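Local coordinates for protein arginase (Glaciozyma antarctica, PDB 5YNL) that probably hydrolyses L-arginine to L-ornithine and urea, as a cold-adapted arginase of a psychrophilic yeast, at residues A[225-234]-A[244-254]. Residues are numbered along the deposited sequence; the frame is centred on the assembly and turned at random.
Sequences PERIVYIGLR and LKDNNIKCFSM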
# COMPACT_ATOMS: atom_id res chain seq x y z
N PRO A 225 11.87 10.93 -0.13
CA PRO A 225 11.78 10.47 -1.52
C PRO A 225 12.66 9.26 -1.86
O PRO A 225 12.44 8.62 -2.89
CB PRO A 225 12.27 11.69 -2.33
CG PRO A 225 13.10 12.51 -1.34
CD PRO A 225 12.35 12.32 -0.05
N GLU A 226 13.63 8.95 -1.01
CA GLU A 226 14.47 7.78 -1.24
C GLU A 226 13.91 6.56 -0.52
O GLU A 226 14.50 5.48 -0.55
CB GLU A 226 15.89 8.04 -0.76
CG GLU A 226 15.95 8.17 0.74
CD GLU A 226 16.28 9.58 1.19
OE1 GLU A 226 15.99 10.55 0.45
OE2 GLU A 226 16.84 9.71 2.30
N ARG A 227 12.77 6.74 0.15
CA ARG A 227 12.13 5.65 0.87
C ARG A 227 10.94 5.06 0.09
O ARG A 227 10.37 4.05 0.47
CB ARG A 227 11.69 6.13 2.27
CG ARG A 227 12.53 5.65 3.48
CD ARG A 227 14.02 5.92 3.34
NE ARG A 227 14.75 4.75 2.82
CZ ARG A 227 16.08 4.65 2.78
NH1 ARG A 227 16.84 5.64 3.23
NH2 ARG A 227 16.65 3.56 2.29
N ILE A 228 10.58 5.69 -1.02
CA ILE A 228 9.49 5.17 -1.85
C ILE A 228 9.99 4.58 -3.17
O ILE A 228 10.92 5.11 -3.78
CB ILE A 228 8.36 6.23 -2.10
CG1 ILE A 228 7.29 5.70 -3.07
CG2 ILE A 228 8.95 7.57 -2.53
CD1 ILE A 228 6.08 6.62 -3.28
N VAL A 229 9.37 3.46 -3.59
CA VAL A 229 9.63 2.88 -4.90
C VAL A 229 8.31 2.46 -5.56
O VAL A 229 7.39 1.97 -4.88
CB VAL A 229 10.70 1.74 -4.85
CG1 VAL A 229 10.19 0.53 -4.07
CG2 VAL A 229 11.14 1.33 -6.25
N TYR A 230 8.23 2.68 -6.87
CA TYR A 230 7.02 2.41 -7.64
C TYR A 230 7.25 1.20 -8.55
O TYR A 230 8.27 1.10 -9.25
CB TYR A 230 6.68 3.62 -8.51
CG TYR A 230 6.10 4.82 -7.80
CD1 TYR A 230 4.76 4.88 -7.47
CD2 TYR A 230 6.89 5.92 -7.49
CE1 TYR A 230 4.22 5.98 -6.83
CE2 TYR A 230 6.35 7.04 -6.85
CZ TYR A 230 5.02 7.05 -6.53
OH TYR A 230 4.47 8.14 -5.89
N ILE A 231 6.28 0.29 -8.56
CA ILE A 231 6.30 -0.88 -9.42
C ILE A 231 4.96 -0.96 -10.12
O ILE A 231 3.92 -0.95 -9.43
CB ILE A 231 6.47 -2.17 -8.61
CG1 ILE A 231 7.84 -2.14 -7.91
CG2 ILE A 231 6.35 -3.39 -9.51
CD1 ILE A 231 8.01 -3.17 -6.80
N GLY A 232 4.98 -1.08 -11.45
CA GLY A 232 3.77 -1.29 -12.24
C GLY A 232 3.29 -0.07 -13.00
O GLY A 232 2.27 -0.12 -13.70
N LEU A 233 4.02 1.04 -12.89
CA LEU A 233 3.62 2.30 -13.52
C LEU A 233 3.42 2.18 -15.05
O LEU A 233 4.16 1.46 -15.75
CB LEU A 233 4.63 3.41 -13.21
CG LEU A 233 4.74 3.93 -11.77
CD1 LEU A 233 5.76 5.07 -11.73
CD2 LEU A 233 3.40 4.40 -11.23
N ARG A 234 2.38 2.85 -15.55
CA ARG A 234 2.18 2.96 -16.99
C ARG A 234 1.57 4.31 -17.38
O ARG A 234 2.19 5.07 -18.12
CB ARG A 234 1.45 1.73 -17.57
CG ARG A 234 -0.02 1.65 -17.25
CD ARG A 234 -0.35 0.36 -16.56
NE ARG A 234 -1.34 -0.41 -17.31
CZ ARG A 234 -2.24 -1.20 -16.74
NH1 ARG A 234 -2.27 -1.32 -15.42
NH2 ARG A 234 -3.10 -1.88 -17.50
N LEU A 244 8.58 13.32 -10.35
CA LEU A 244 9.25 12.06 -10.03
C LEU A 244 10.76 12.18 -10.23
O LEU A 244 11.54 11.66 -9.43
CB LEU A 244 8.69 10.91 -10.89
CG LEU A 244 7.25 10.42 -10.73
CD1 LEU A 244 6.99 9.24 -11.64
CD2 LEU A 244 6.95 10.01 -9.31
N LYS A 245 11.17 12.84 -11.31
CA LYS A 245 12.59 12.97 -11.62
C LYS A 245 13.28 14.06 -10.78
O LYS A 245 14.46 13.94 -10.46
CB LYS A 245 12.79 13.25 -13.11
N ASP A 246 12.54 15.12 -10.46
CA ASP A 246 13.07 16.20 -9.63
C ASP A 246 13.41 15.69 -8.23
O ASP A 246 14.39 16.13 -7.63
CB ASP A 246 12.06 17.36 -9.53
CG ASP A 246 11.96 18.17 -10.82
OD1 ASP A 246 12.77 17.96 -11.75
OD2 ASP A 246 11.06 19.04 -10.88
N ASN A 247 12.61 14.77 -7.71
CA ASN A 247 12.82 14.26 -6.36
C ASN A 247 13.55 12.93 -6.34
O ASN A 247 13.68 12.29 -5.29
CB ASN A 247 11.49 14.15 -5.61
CG ASN A 247 10.82 15.51 -5.42
OD1 ASN A 247 11.02 16.16 -4.40
ND2 ASN A 247 10.04 15.94 -6.41
N ASN A 248 14.04 12.53 -7.51
CA ASN A 248 14.85 11.32 -7.67
C ASN A 248 14.24 10.05 -7.07
O ASN A 248 14.89 9.29 -6.35
CB ASN A 248 16.26 11.55 -7.13
CG ASN A 248 17.26 10.60 -7.74
OD1 ASN A 248 16.97 9.86 -8.70
ND2 ASN A 248 18.47 10.60 -7.18
N ILE A 249 12.97 9.83 -7.37
CA ILE A 249 12.24 8.69 -6.86
C ILE A 249 12.40 7.51 -7.83
O ILE A 249 12.19 7.67 -9.04
CB ILE A 249 10.76 9.06 -6.61
CG1 ILE A 249 10.68 10.03 -5.42
CG2 ILE A 249 9.90 7.83 -6.39
CD1 ILE A 249 9.31 10.60 -5.14
N LYS A 250 12.77 6.34 -7.31
CA LYS A 250 12.99 5.16 -8.14
C LYS A 250 11.65 4.71 -8.67
O LYS A 250 10.71 4.55 -7.89
CB LYS A 250 13.62 4.02 -7.33
CG LYS A 250 14.36 2.97 -8.18
CD LYS A 250 15.78 3.49 -8.46
CE LYS A 250 16.46 2.75 -9.61
NZ LYS A 250 17.66 3.58 -9.99
N CYS A 251 11.55 4.52 -9.98
CA CYS A 251 10.30 4.02 -10.58
C CYS A 251 10.58 2.83 -11.46
O CYS A 251 11.46 2.87 -12.33
CB CYS A 251 9.58 5.11 -11.39
SG CYS A 251 9.10 6.58 -10.41
N PHE A 252 9.85 1.75 -11.21
CA PHE A 252 9.89 0.58 -12.09
C PHE A 252 8.58 0.45 -12.81
O PHE A 252 7.58 0.02 -12.24
CB PHE A 252 10.20 -0.68 -11.31
CG PHE A 252 11.61 -0.72 -10.81
CD1 PHE A 252 12.67 -0.88 -11.70
CD2 PHE A 252 11.89 -0.51 -9.46
CE1 PHE A 252 13.98 -0.88 -11.25
CE2 PHE A 252 13.20 -0.52 -9.00
CZ PHE A 252 14.24 -0.70 -9.90
N SER A 253 8.56 0.88 -14.06
CA SER A 253 7.34 0.85 -14.83
C SER A 253 7.21 -0.51 -15.51
O SER A 253 8.07 -1.39 -15.33
CB SER A 253 7.35 1.95 -15.88
OG SER A 253 8.17 1.57 -16.96
N MET A 254 6.15 -0.66 -16.30
CA MET A 254 5.85 -1.91 -17.00
C MET A 254 6.93 -2.21 -18.02
O MET A 254 7.24 -3.38 -18.28
CB MET A 254 4.45 -1.88 -17.66
CG MET A 254 3.30 -1.87 -16.67
SD MET A 254 3.42 -3.23 -15.49
CE MET A 254 3.21 -4.62 -16.61
O HOH W 1 13.26 6.20 -4.06
O HOH W 2 5.47 1.63 -18.51
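Tyr-230 and Ile-249 meet across the beta-alpha-beta unit at one edge of arginase's parallel sheet, in which strand 228-233, helix 241-246 and edge strand 250-253 follow one another. The methyl CG2 of Ile-249 lies at the edge of the tyrosine ring, 3.7 Å from CE2, and also touches CG2 of Ile-228, whose CG1 lies above one face of that ring, toward its rim. Ile-249 reaches both ways because its two branches diverge: CG2 is anti to the backbone N, whereas CG1 (chi1 -70°) turns beside that N and packs on Pro-225 CB. A beta-branched residue thus suits the turn between helix and strand, and an alanine here would probably open a gap between Pro-225 and the tyrosine edge, leaving the ring less firmly held. Leu-244, from the helix, brings CD2 obliquely to within 3.9 Å of Tyr-230 CE2. Cys-251 approaches obliquely too, its SG 3.7 Å from Tyr-230 CD2, a sulfur-aromatic contact, while its CB meets Leu-233 CD1. A tyrosine suits this place: its long flat ring also packs edge-to-face with Trp-176 of the neighbouring strand, and its hydroxyl makes a weak hydrogen bond to Ala-181 O.

The opposite sheet face carries Val-229 and Phe-252, covered by helix 254-273. Val-229 CG2 touches the phenylalanine ring at its edge. Tyr-230 N donates to Lys-250 O and Phe-252 N to Tyr-230 O. Gly-232, whose positive phi of 105° would jam a CB against the preceding carbonyl, turns the chain. Met-254 N donates to Leu-233 O at 3.0 Å, and that oxygen also accepts from a water hydrogen-bonded to Ser-253 OG.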